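Local coordinates for protein tryptophan halogenase (Shewanella frigidimarina, PDB 2PYX) that is probably a flavin-dependent tryptophan halogenase that binds FAD on a Rossmann-type fold and may have monooxygenase activity, at residues Y467-G471 with M472-T476; S302-N305 with D306-Q310; E361-A364 with L365-E369; Q399-Q402 with Q403-F407. All blocks are in the same frame, centred on the assembly; numbering follows the deposited sequence. Where two conformers were deposited one is given.

How the interactions relate
All four contacts are local, formed within one helix or at one of its ends. Interaction 4, in the middle of helix 383-413, and interaction 3, at the start of helix 363-377, are packed directly together, with L367 against W401 and I404 and with E361 against F407. Interaction 1 ends helix 462-471 and joins the same core through V468, which touches both F407 and E361. Interactions 1 and 4 are buried and interaction 3 partly so; interaction 2 stands apart at the surface. The chemistry follows place: asparagine capping and water bridges at 302-310, a Schellman end with aromatic packing at 467-476, helical backbone bonds with aliphatic side chains folded over them at 361-369, and indole-isoleucine packing at 399-407.

Interaction 1 of 4, residues Y467-G471 with M472-T476; sequences YVLYG and MSFNT
Y470 and L469, in the last turn of helix 462-471, hold down the chain that leaves it, F474 and T476, where a Schellman motif ends the helix. Two backbone bonds define it: F474 N reaches back to L469 O at 3.1 Å, and S473 N bonds to Y470 O, while M472 N keeps the last ordinary helical bond, to V468 O. S473 takes the positive phi of the C' position (66°). The apolar part is a CH-pi contact: L469 CD1 sits over one face of the F474 ring, 3.6 Å from its centroid and 21° off the normal. F474 CG lies anti to the backbone N (chi1 -174°), which brings that face against the leucine. A second apolar contact sets V468 CG1 4.2 Å from SE of selenomethionine M472. The polar side-chain link is Y470 OH, which donates to T476 OG1; this oxygen also bonds to W443 O. A phenylalanine at Y470 would probably keep the ring packing but leave T476 OG1 without its tyrosine donor, loosening the hold on the departing chain. At the ring edge, near its plane, F474 O lies 3.4 Å from Y470 CD1.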
loop_
_atom_site.group_PDB
_atom_site.type_symbol
_atom_site.label_atom_id
_atom_site.label_comp_id
_atom_site.label_asym_id
_atom_site.label_seq_id
_atom_site.Cartn_x
_atom_site.Cartn_y
_atom_site.Cartn_z
ATOM N N TYR A 467 -6.763 -10.238 -11.558
ATOM C CA TYR A 467 -6.593 -11.184 -10.450
ATOM C C TYR A 467 -7.798 -11.154 -9.514
ATOM O O TYR A 467 -8.232 -12.191 -9.026
ATOM C CB TYR A 467 -5.351 -10.884 -9.642
ATOM C CG TYR A 467 -4.071 -11.322 -10.256
ATOM C CD1 TYR A 467 -3.861 -12.666 -10.616
ATOM C CD2 TYR A 467 -3.020 -10.439 -10.403
ATOM C CE1 TYR A 467 -2.608 -13.082 -11.147
ATOM C CE2 TYR A 467 -1.750 -10.880 -10.918
ATOM C CZ TYR A 467 -1.580 -12.192 -11.296
ATOM O OH TYR A 467 -0.335 -12.604 -11.784
ATOM N N VAL A 468 -8.311 -9.959 -9.215
ATOM C CA VAL A 468 -9.476 -9.845 -8.344
ATOM C C VAL A 468 -10.734 -10.307 -9.069
ATOM O O VAL A 468 -11.498 -11.133 -8.539
ATOM C CB VAL A 468 -9.621 -8.421 -7.758
ATOM C CG1 VAL A 468 -10.963 -8.275 -6.999
ATOM C CG2 VAL A 468 -8.465 -8.137 -6.810
ATOM N N LEU A 469 -10.985 -9.792 -10.266
ATOM C CA LEU A 469 -12.205 -10.119 -10.989
ATOM C C LEU A 469 -12.356 -11.631 -11.140
ATOM O O LEU A 469 -13.413 -12.195 -10.868
ATOM C CB LEU A 469 -12.194 -9.435 -12.359
ATOM C CG LEU A 469 -13.482 -9.363 -13.153
ATOM C CD1 LEU A 469 -14.522 -8.492 -12.478
ATOM C CD2 LEU A 469 -13.244 -8.810 -14.542
ATOM N N TYR A 470 -11.305 -12.278 -11.628
ATOM C CA TYR A 470 -11.361 -13.709 -11.906
ATOM C C TYR A 470 -11.032 -14.553 -10.692
ATOM O O TYR A 470 -11.456 -15.715 -10.614
ATOM C CB TYR A 470 -10.523 -14.059 -13.123
ATOM C CG TYR A 470 -11.050 -13.323 -14.343
ATOM C CD1 TYR A 470 -12.385 -13.442 -14.768
ATOM C CD2 TYR A 470 -10.256 -12.392 -15.004
ATOM C CE1 TYR A 470 -12.895 -12.706 -15.805
ATOM C CE2 TYR A 470 -10.775 -11.658 -16.083
ATOM C CZ TYR A 470 -12.068 -11.801 -16.485
ATOM O OH TYR A 470 -12.582 -11.056 -17.519
ATOM N N GLY A 471 -10.310 -14.009 -9.721
ATOM C CA GLY A 471 -10.217 -14.660 -8.428
ATOM C C GLY A 471 -11.587 -14.918 -7.831
ATOM O O GLY A 471 -11.812 -15.967 -7.182
HETATM N N MSE A 472 -12.486 -13.974 -8.024
HETATM C CA MSE A 472 -13.829 -14.042 -7.489
HETATM C C MSE A 472 -14.850 -14.598 -8.470
HETATM O O MSE A 472 -16.054 -14.423 -8.305
HETATM C CB MSE A 472 -14.230 -12.661 -6.945
HETATM C CG MSE A 472 -13.298 -12.194 -5.877
HETATM SE SE MSE A 472 -13.922 -10.519 -5.023
HETATM C CE MSE A 472 -15.601 -11.250 -4.144
ATOM N N SER A 473 -14.378 -15.296 -9.506
ATOM C CA SER A 473 -15.239 -16.089 -10.393
ATOM C C SER A 473 -16.214 -15.290 -11.235
ATOM O O SER A 473 -17.255 -15.799 -11.670
ATOM C CB SER A 473 -15.979 -17.158 -9.599
ATOM O OG SER A 473 -15.027 -17.993 -8.975
ATOM N N PHE A 474 -15.851 -14.039 -11.527
ATOM C CA PHE A 474 -16.686 -13.224 -12.402
ATOM C C PHE A 474 -16.726 -13.801 -13.811
ATOM O O PHE A 474 -15.695 -14.260 -14.312
ATOM C CB PHE A 474 -16.103 -11.820 -12.426
ATOM C CG PHE A 474 -16.933 -10.801 -13.172
ATOM C CD1 PHE A 474 -17.826 -9.993 -12.512
ATOM C CD2 PHE A 474 -16.719 -10.566 -14.545
ATOM C CE1 PHE A 474 -18.514 -8.998 -13.179
ATOM C CE2 PHE A 474 -17.419 -9.591 -15.189
ATOM C CZ PHE A 474 -18.308 -8.807 -14.527
ATOM N N ASN A 475 -17.893 -13.797 -14.435
ATOM C CA ASN A 475 -18.037 -14.356 -15.783
ATOM C C ASN A 475 -17.882 -13.308 -16.877
ATOM O O ASN A 475 -18.554 -12.278 -16.847
ATOM C CB ASN A 475 -19.396 -15.033 -15.935
ATOM C CG ASN A 475 -19.518 -16.298 -15.113
ATOM O OD1 ASN A 475 -20.498 -16.475 -14.407
ATOM N ND2 ASN A 475 -18.551 -17.200 -15.230
ATOM N N THR A 476 -17.003 -13.615 -17.838
ATOM C CA THR A 476 -16.762 -12.772 -19.003
ATOM C C THR A 476 -17.039 -13.629 -20.230
ATOM O O THR A 476 -16.600 -14.790 -20.299
ATOM C CB THR A 476 -15.331 -12.257 -19.022
ATOM O OG1 THR A 476 -15.143 -11.391 -17.899
ATOM C CG2 THR A 476 -15.008 -11.509 -20.256
HETATM O O HOH W 1 -14.002 -17.657 -6.676
#

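Interaction 2 of 4, residues S302-N305 with D306-Q310; sequences SHTN and DIDAQ
N305 OD1 takes the backbone N-H of D308 in a short, straight bond, 2.8 Å with an N-H...O angle of 171°, the donor lying almost on the extension of the side-chain C=O. CG of N305 stands between its own backbone N and carbonyl carbon (chi1 71°), which folds the amide back over the first turn. N305 is thus the N-cap of helix 306-317. The backbone oxygen of N305 serves two donors: A309 N at 3.2 Å, and T304 OG1 at 3.0 Å, in the carbonyl plane on a lone pair. Water links several of the other polar atoms. One molecule accepts from N305 N and donates to D308 OD2 at 2.7 Å; a second accepts from N305 ND2 and donates to D308 OD1, so each carboxylate oxygen of D308 is tied to the cap residue by its own water. The planes of this amide and carboxylate are 51° apart. A third water lies 2.9 Å from T304 O and 2.8 Å from D306 OD1. That OD1 also bonds to Y299 OH of strand 292-299, and OD2 has a weak hydrogen bond from Q331 NE2. The methyl of A309 packs on Y297 and Y299.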
loop_
_atom_site.group_PDB
_atom_site.type_symbol
_atom_site.label_atom_id
_atom_site.label_comp_id
_atom_site.label_asym_id
_atom_site.label_seq_id
_atom_site.Cartn_x
_atom_site.Cartn_y
_atom_site.Cartn_z
ATOM N N SER A 302 -22.384 1.677 10.653
ATOM C CA SER A 302 -23.800 1.727 10.307
ATOM C C SER A 302 -24.379 0.364 10.037
ATOM O O SER A 302 -25.590 0.273 9.755
ATOM C CB SER A 302 -24.077 2.675 9.151
ATOM O OG SER A 302 -23.518 2.190 7.957
ATOM N N HIS A 303 -23.563 -0.688 10.141
ATOM C CA HIS A 303 -24.024 -2.058 10.022
ATOM C C HIS A 303 -23.902 -2.879 11.303
ATOM O O HIS A 303 -24.659 -3.823 11.470
ATOM C CB HIS A 303 -23.299 -2.787 8.888
ATOM C CG HIS A 303 -23.659 -2.250 7.544
ATOM N ND1 HIS A 303 -23.012 -1.171 6.986
ATOM C CD2 HIS A 303 -24.588 -2.643 6.642
ATOM C CE1 HIS A 303 -23.547 -0.908 5.803
ATOM N NE2 HIS A 303 -24.520 -1.770 5.580
ATOM N N THR A 304 -22.951 -2.534 12.163
ATOM C CA THR A 304 -22.760 -3.225 13.430
ATOM C C THR A 304 -22.288 -2.272 14.512
ATOM O O THR A 304 -21.570 -1.298 14.255
ATOM C CB THR A 304 -21.758 -4.377 13.306
ATOM O OG1 THR A 304 -21.629 -5.024 14.590
ATOM C CG2 THR A 304 -20.381 -3.900 12.910
ATOM N N ASN A 305 -22.694 -2.553 15.759
ATOM C CA ASN A 305 -22.104 -1.835 16.885
ATOM C C ASN A 305 -20.722 -2.386 17.236
ATOM O O ASN A 305 -20.257 -3.360 16.617
ATOM C CB ASN A 305 -23.046 -1.763 18.093
ATOM C CG ASN A 305 -23.219 -3.073 18.793
ATOM O OD1 ASN A 305 -22.411 -3.985 18.654
ATOM N ND2 ASN A 305 -24.259 -3.153 19.606
ATOM N N ASP A 306 -20.041 -1.732 18.174
ATOM C CA ASP A 306 -18.698 -2.117 18.505
ATOM C C ASP A 306 -18.628 -3.373 19.371
ATOM O O ASP A 306 -17.672 -4.148 19.274
ATOM C CB ASP A 306 -17.967 -0.954 19.159
ATOM C CG ASP A 306 -17.941 0.272 18.280
ATOM O OD1 ASP A 306 -17.639 0.145 17.066
ATOM O OD2 ASP A 306 -18.206 1.358 18.785
ATOM N N ILE A 307 -19.636 -3.582 20.206
ATOM C CA ILE A 307 -19.709 -4.805 21.033
ATOM C C ILE A 307 -19.686 -6.058 20.155
ATOM O O ILE A 307 -18.896 -7.000 20.378
ATOM C CB ILE A 307 -21.008 -4.776 21.884
ATOM C CG1 ILE A 307 -20.908 -3.660 22.934
ATOM C CG2 ILE A 307 -21.276 -6.140 22.513
ATOM C CD1 ILE A 307 -22.250 -3.221 23.491
ATOM N N ASP A 308 -20.548 -6.068 19.145
ATOM C CA ASP A 308 -20.668 -7.193 18.256
ATOM C C ASP A 308 -19.412 -7.337 17.360
ATOM O O ASP A 308 -18.941 -8.440 17.072
ATOM C CB ASP A 308 -21.912 -7.048 17.410
ATOM C CG ASP A 308 -23.192 -7.162 18.203
ATOM O OD1 ASP A 308 -23.148 -7.549 19.392
ATOM O OD2 ASP A 308 -24.262 -6.848 17.634
ATOM N N ALA A 309 -18.869 -6.221 16.926
ATOM C CA ALA A 309 -17.633 -6.276 16.128
ATOM C C ALA A 309 -16.505 -6.913 16.909
ATOM O O ALA A 309 -15.718 -7.687 16.361
ATOM C CB ALA A 309 -17.229 -4.890 15.668
ATOM N N GLN A 310 -16.390 -6.575 18.190
ATOM C CA GLN A 310 -15.360 -7.170 19.015
ATOM C C GLN A 310 -15.541 -8.675 19.120
ATOM O O GLN A 310 -14.571 -9.450 19.039
ATOM C CB GLN A 310 -15.319 -6.523 20.392
ATOM C CG GLN A 310 -14.193 -7.138 21.233
ATOM C CD GLN A 310 -14.069 -6.526 22.594
ATOM O OE1 GLN A 310 -14.630 -7.043 23.567
ATOM N NE2 GLN A 310 -13.343 -5.429 22.683
HETATM O O HOH W 2 -19.918 0.714 15.513
HETATM O O HOH W 3 -24.746 -4.617 16.136
HETATM O O HOH W 4 -24.803 -5.777 21.160
#

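Interaction 3 of 4, residues E361-A364 with L365-E369; sequences EASA and LALIE
L367 and S363 make the close side of this contact. L367 N bonds to S363 O at 2.9 Å, and the leucine side chain folds back over the same oxygen, with CG 3.4 Å from it. CG of L367 lies anti to its carbonyl carbon (chi1 -75°), which lays the branch along the preceding turn and leaves CD1 4.3 Å from S363 OG. One residue on, I368 repeats the pattern: its N bonds to A364 O at 3.2 Å, while CG1 rests 3.6 Å from that oxygen. These are bonds of the first turn of helix 363-377, approached through E361 and A362, which both have positive phi. The sequence lies between the predicted sites: E361 is the predicted tryptophan-binding residue, A362 touches K89, the predicted active-site lysine, and L365 and I368 pack on T17 of the predicted FAD site in helix 16-31. E361 OE2 is bonded by H111 ND1 and H411 NE2, which would fix its carboxylate, probably as part of the substrate pocket. The looser side runs along A362 and A366, both partly exposed. Here A362 O has no direct bond to A366 N; a water lies between them, 2.6 Å from A362 O and accepting from A366 N at 3.1 Å. A366 brings only a methyl to this side, its CB 4.1 Å from A362 O.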
loop_
_atom_site.group_PDB
_atom_site.type_symbol
_atom_site.label_atom_id
_atom_site.label_comp_id
_atom_site.label_asym_id
_atom_site.label_seq_id
_atom_site.Cartn_x
_atom_site.Cartn_y
_atom_site.Cartn_z
ATOM N N GLU A 361 -5.820 -3.724 0.211
ATOM C CA GLU A 361 -4.811 -3.557 -0.825
ATOM C C GLU A 361 -3.672 -2.608 -0.433
ATOM O O GLU A 361 -2.880 -2.218 -1.318
ATOM C CB GLU A 361 -5.399 -3.184 -2.185
ATOM C CG GLU A 361 -6.311 -4.259 -2.739
ATOM C CD GLU A 361 -5.581 -5.486 -3.248
ATOM O OE1 GLU A 361 -4.329 -5.465 -3.325
ATOM O OE2 GLU A 361 -6.267 -6.467 -3.569
ATOM N N ALA A 362 -3.567 -2.238 0.843
ATOM C CA ALA A 362 -2.378 -1.579 1.369
ATOM C C ALA A 362 -1.971 -0.349 0.539
ATOM O O ALA A 362 -0.841 -0.238 0.050
ATOM C CB ALA A 362 -1.220 -2.609 1.520
ATOM N N SER A 363 -2.867 0.607 0.417
ATOM C CA SER A 363 -2.582 1.790 -0.376
ATOM C C SER A 363 -1.754 2.814 0.356
ATOM O O SER A 363 -1.153 3.681 -0.271
ATOM C CB SER A 363 -3.872 2.431 -0.910
ATOM O OG SER A 363 -4.694 2.898 0.131
ATOM N N ALA A 364 -1.657 2.718 1.672
ATOM C CA ALA A 364 -1.120 3.859 2.447
ATOM C C ALA A 364 0.358 4.145 2.165
ATOM O O ALA A 364 0.718 5.287 1.818
ATOM C CB ALA A 364 -1.362 3.686 3.920
ATOM N N LEU A 365 1.227 3.146 2.358
ATOM C CA LEU A 365 2.663 3.399 2.064
ATOM C C LEU A 365 2.905 3.608 0.560
ATOM O O LEU A 365 3.766 4.394 0.162
ATOM C CB LEU A 365 3.544 2.288 2.616
ATOM C CG LEU A 365 3.774 2.383 4.124
ATOM C CD1 LEU A 365 4.401 1.086 4.647
ATOM C CD2 LEU A 365 4.655 3.573 4.456
ATOM N N ALA A 366 2.152 2.912 -0.287
ATOM C CA ALA A 366 2.273 3.109 -1.753
ATOM C C ALA A 366 2.032 4.559 -2.145
ATOM O O ALA A 366 2.725 5.099 -3.015
ATOM C CB ALA A 366 1.268 2.223 -2.456
ATOM N N LEU A 367 1.024 5.192 -1.549
ATOM C CA LEU A 367 0.727 6.612 -1.850
ATOM C C LEU A 367 1.829 7.536 -1.311
ATOM O O LEU A 367 2.171 8.525 -1.960
ATOM C CB LEU A 367 -0.617 7.021 -1.288
ATOM C CG LEU A 367 -1.836 6.506 -2.051
ATOM C CD1 LEU A 367 -3.113 6.628 -1.201
ATOM C CD2 LEU A 367 -1.923 7.298 -3.365
ATOM N N ILE A 368 2.354 7.246 -0.123
ATOM C CA ILE A 368 3.478 7.999 0.392
ATOM C C ILE A 368 4.660 7.940 -0.607
ATOM O O ILE A 368 5.268 8.969 -0.985
ATOM C CB ILE A 368 3.874 7.505 1.800
ATOM C CG1 ILE A 368 2.851 7.987 2.823
ATOM C CG2 ILE A 368 5.257 7.983 2.167
ATOM C CD1 ILE A 368 2.929 7.220 4.157
ATOM N N GLU A 369 5.010 6.727 -1.036
ATOM C CA GLU A 369 6.120 6.547 -1.977
ATOM C C GLU A 369 5.828 7.287 -3.281
ATOM O O GLU A 369 6.717 7.897 -3.833
ATOM C CB GLU A 369 6.287 5.068 -2.285
ATOM C CG GLU A 369 6.730 4.147 -1.168
ATOM C CD GLU A 369 6.807 2.740 -1.743
ATOM O OE1 GLU A 369 7.839 2.410 -2.325
ATOM O OE2 GLU A 369 5.807 1.991 -1.673
HETATM O O HOH W 5 1.611 0.137 0.875
#

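Interaction 4 of 4, residues Q399-Q402 with Q403-F407; sequences QHWQ and QIIDF
W401 offers its indole to the next turn of helix 383-413: I404 CD1 lies over one face, while I405 CD1 comes to the edge, near the ring plane, 4.3 Å from CE3. I404 CG2 lies at the same separation from CZ3. CG1 is anti to the carbonyl carbon in both isoleucines, but chi2 is extended in I404 (161°) and bent in I405 (-57°), which sends the CD1 methyls to face and edge. H400 and Q403 meet through water, which sits in the plane of the imidazole at its edge, 2.7 Å from ND1, and donates to Q403 OE1. NE2 of that amide bonds to F460 O. On the outer side Q402 and D406 run one turn apart, with amide and carboxylate planes 18° apart; Q402 CG approaches D406 OD2 to 3.9 Å. The D406 carboxylate folds back over the carbonyl of Q402, whose oxygen D406 N takes at 3.0 Å, and OD2 bonds to S435 OG. An alanine at D406 would keep that backbone bond but would probably leave S435 OG without this acceptor and Q402 CG less covered. Around the helix, W401 and I404 press on L367 of helix 363-377, I405 lies on V250 and L251 of helix 248-251, Q403 and F407 meet helix 462-471, and W401 stacks with Y338 of strand 337-339.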
loop_
_atom_site.group_PDB
_atom_site.type_symbol
_atom_site.label_atom_id
_atom_site.label_comp_id
_atom_site.label_asym_id
_atom_site.label_seq_id
_atom_site.Cartn_x
_atom_site.Cartn_y
_atom_site.Cartn_z
ATOM N N GLN A 399 -6.416 10.788 -10.339
ATOM C CA GLN A 399 -6.513 9.513 -11.076
ATOM C C GLN A 399 -6.233 8.340 -10.108
ATOM O O GLN A 399 -6.940 7.337 -10.081
ATOM C CB GLN A 399 -5.507 9.442 -12.228
ATOM C CG GLN A 399 -5.746 10.414 -13.388
ATOM C CD GLN A 399 -6.899 10.044 -14.320
ATOM O OE1 GLN A 399 -7.614 9.056 -14.122
ATOM N NE2 GLN A 399 -7.061 10.849 -15.372
ATOM N N HIS A 400 -5.166 8.450 -9.338
ATOM C CA HIS A 400 -4.807 7.388 -8.363
ATOM C C HIS A 400 -5.912 7.114 -7.383
ATOM O O HIS A 400 -6.257 5.947 -7.151
ATOM C CB HIS A 400 -3.548 7.724 -7.609
ATOM C CG HIS A 400 -2.304 7.620 -8.439
ATOM N ND1 HIS A 400 -2.170 6.745 -9.499
ATOM C CD2 HIS A 400 -1.103 8.237 -8.298
ATOM C CE1 HIS A 400 -0.937 6.852 -9.987
ATOM N NE2 HIS A 400 -0.276 7.758 -9.284
ATOM N N TRP A 401 -6.475 8.171 -6.818
ATOM C CA TRP A 401 -7.550 7.986 -5.803
ATOM C C TRP A 401 -8.801 7.400 -6.427
ATOM O O TRP A 401 -9.454 6.537 -5.840
ATOM C CB TRP A 401 -7.790 9.264 -4.992
ATOM C CG TRP A 401 -6.890 9.318 -3.808
ATOM C CD1 TRP A 401 -5.740 10.069 -3.643
ATOM C CD2 TRP A 401 -7.042 8.562 -2.621
ATOM N NE1 TRP A 401 -5.211 9.832 -2.402
ATOM C CE2 TRP A 401 -6.017 8.928 -1.742
ATOM C CE3 TRP A 401 -8.011 7.641 -2.185
ATOM C CZ2 TRP A 401 -5.893 8.348 -0.483
ATOM C CZ3 TRP A 401 -7.878 7.089 -0.918
ATOM C CH2 TRP A 401 -6.829 7.446 -0.100
ATOM N N GLN A 402 -9.154 7.819 -7.625
ATOM C CA GLN A 402 -10.311 7.193 -8.296
ATOM C C GLN A 402 -10.036 5.706 -8.492
ATOM O O GLN A 402 -10.928 4.888 -8.277
ATOM C CB GLN A 402 -10.652 7.889 -9.619
ATOM C CG GLN A 402 -11.745 7.172 -10.436
ATOM C CD GLN A 402 -12.100 7.877 -11.768
ATOM O OE1 GLN A 402 -13.139 8.524 -11.891
ATOM N NE2 GLN A 402 -11.234 7.729 -12.768
ATOM N N GLN A 403 -8.828 5.351 -8.923
ATOM C CA GLN A 403 -8.470 3.967 -9.148
ATOM C C GLN A 403 -8.486 3.183 -7.860
ATOM O O GLN A 403 -8.950 2.026 -7.851
ATOM C CB GLN A 403 -7.106 3.841 -9.789
ATOM C CG GLN A 403 -6.903 2.454 -10.332
ATOM C CD GLN A 403 -5.508 2.133 -10.771
ATOM O OE1 GLN A 403 -4.532 2.356 -10.057
ATOM N NE2 GLN A 403 -5.422 1.483 -11.960
ATOM N N ILE A 404 -7.994 3.763 -6.765
ATOM C CA ILE A 404 -7.960 3.051 -5.481
ATOM C C ILE A 404 -9.399 2.769 -5.055
ATOM O O ILE A 404 -9.749 1.661 -4.676
ATOM C CB ILE A 404 -7.227 3.897 -4.423
ATOM C CG1 ILE A 404 -5.726 3.886 -4.672
ATOM C CG2 ILE A 404 -7.572 3.394 -3.036
ATOM C CD1 ILE A 404 -5.001 4.987 -4.012
ATOM N N ILE A 405 -10.271 3.770 -5.106
ATOM C CA ILE A 405 -11.629 3.580 -4.636
ATOM C C ILE A 405 -12.330 2.498 -5.479
ATOM O O ILE A 405 -13.007 1.581 -4.973
ATOM C CB ILE A 405 -12.426 4.879 -4.588
ATOM C CG1 ILE A 405 -11.791 5.881 -3.619
ATOM C CG2 ILE A 405 -13.895 4.588 -4.186
ATOM C CD1 ILE A 405 -11.634 5.355 -2.221
ATOM N N ASP A 406 -12.142 2.582 -6.787
ATOM C CA ASP A 406 -12.808 1.651 -7.672
ATOM C C ASP A 406 -12.258 0.237 -7.479
ATOM O O ASP A 406 -13.008 -0.744 -7.479
ATOM C CB ASP A 406 -12.605 2.051 -9.148
ATOM C CG ASP A 406 -13.440 3.238 -9.555
ATOM O OD1 ASP A 406 -14.239 3.776 -8.746
ATOM O OD2 ASP A 406 -13.286 3.639 -10.760
ATOM N N PHE A 407 -10.942 0.125 -7.345
ATOM C CA PHE A 407 -10.315 -1.189 -7.191
ATOM C C PHE A 407 -10.761 -1.838 -5.878
ATOM O O PHE A 407 -11.106 -3.023 -5.839
ATOM C CB PHE A 407 -8.781 -1.112 -7.287
ATOM C CG PHE A 407 -8.108 -2.462 -7.215
ATOM C CD1 PHE A 407 -8.526 -3.508 -8.014
ATOM C CD2 PHE A 407 -7.072 -2.687 -6.325
ATOM C CE1 PHE A 407 -7.892 -4.761 -7.951
ATOM C CE2 PHE A 407 -6.430 -3.918 -6.270
ATOM C CZ PHE A 407 -6.848 -4.948 -7.079
HETATM O O HOH W 6 -3.561 4.840 -10.792
#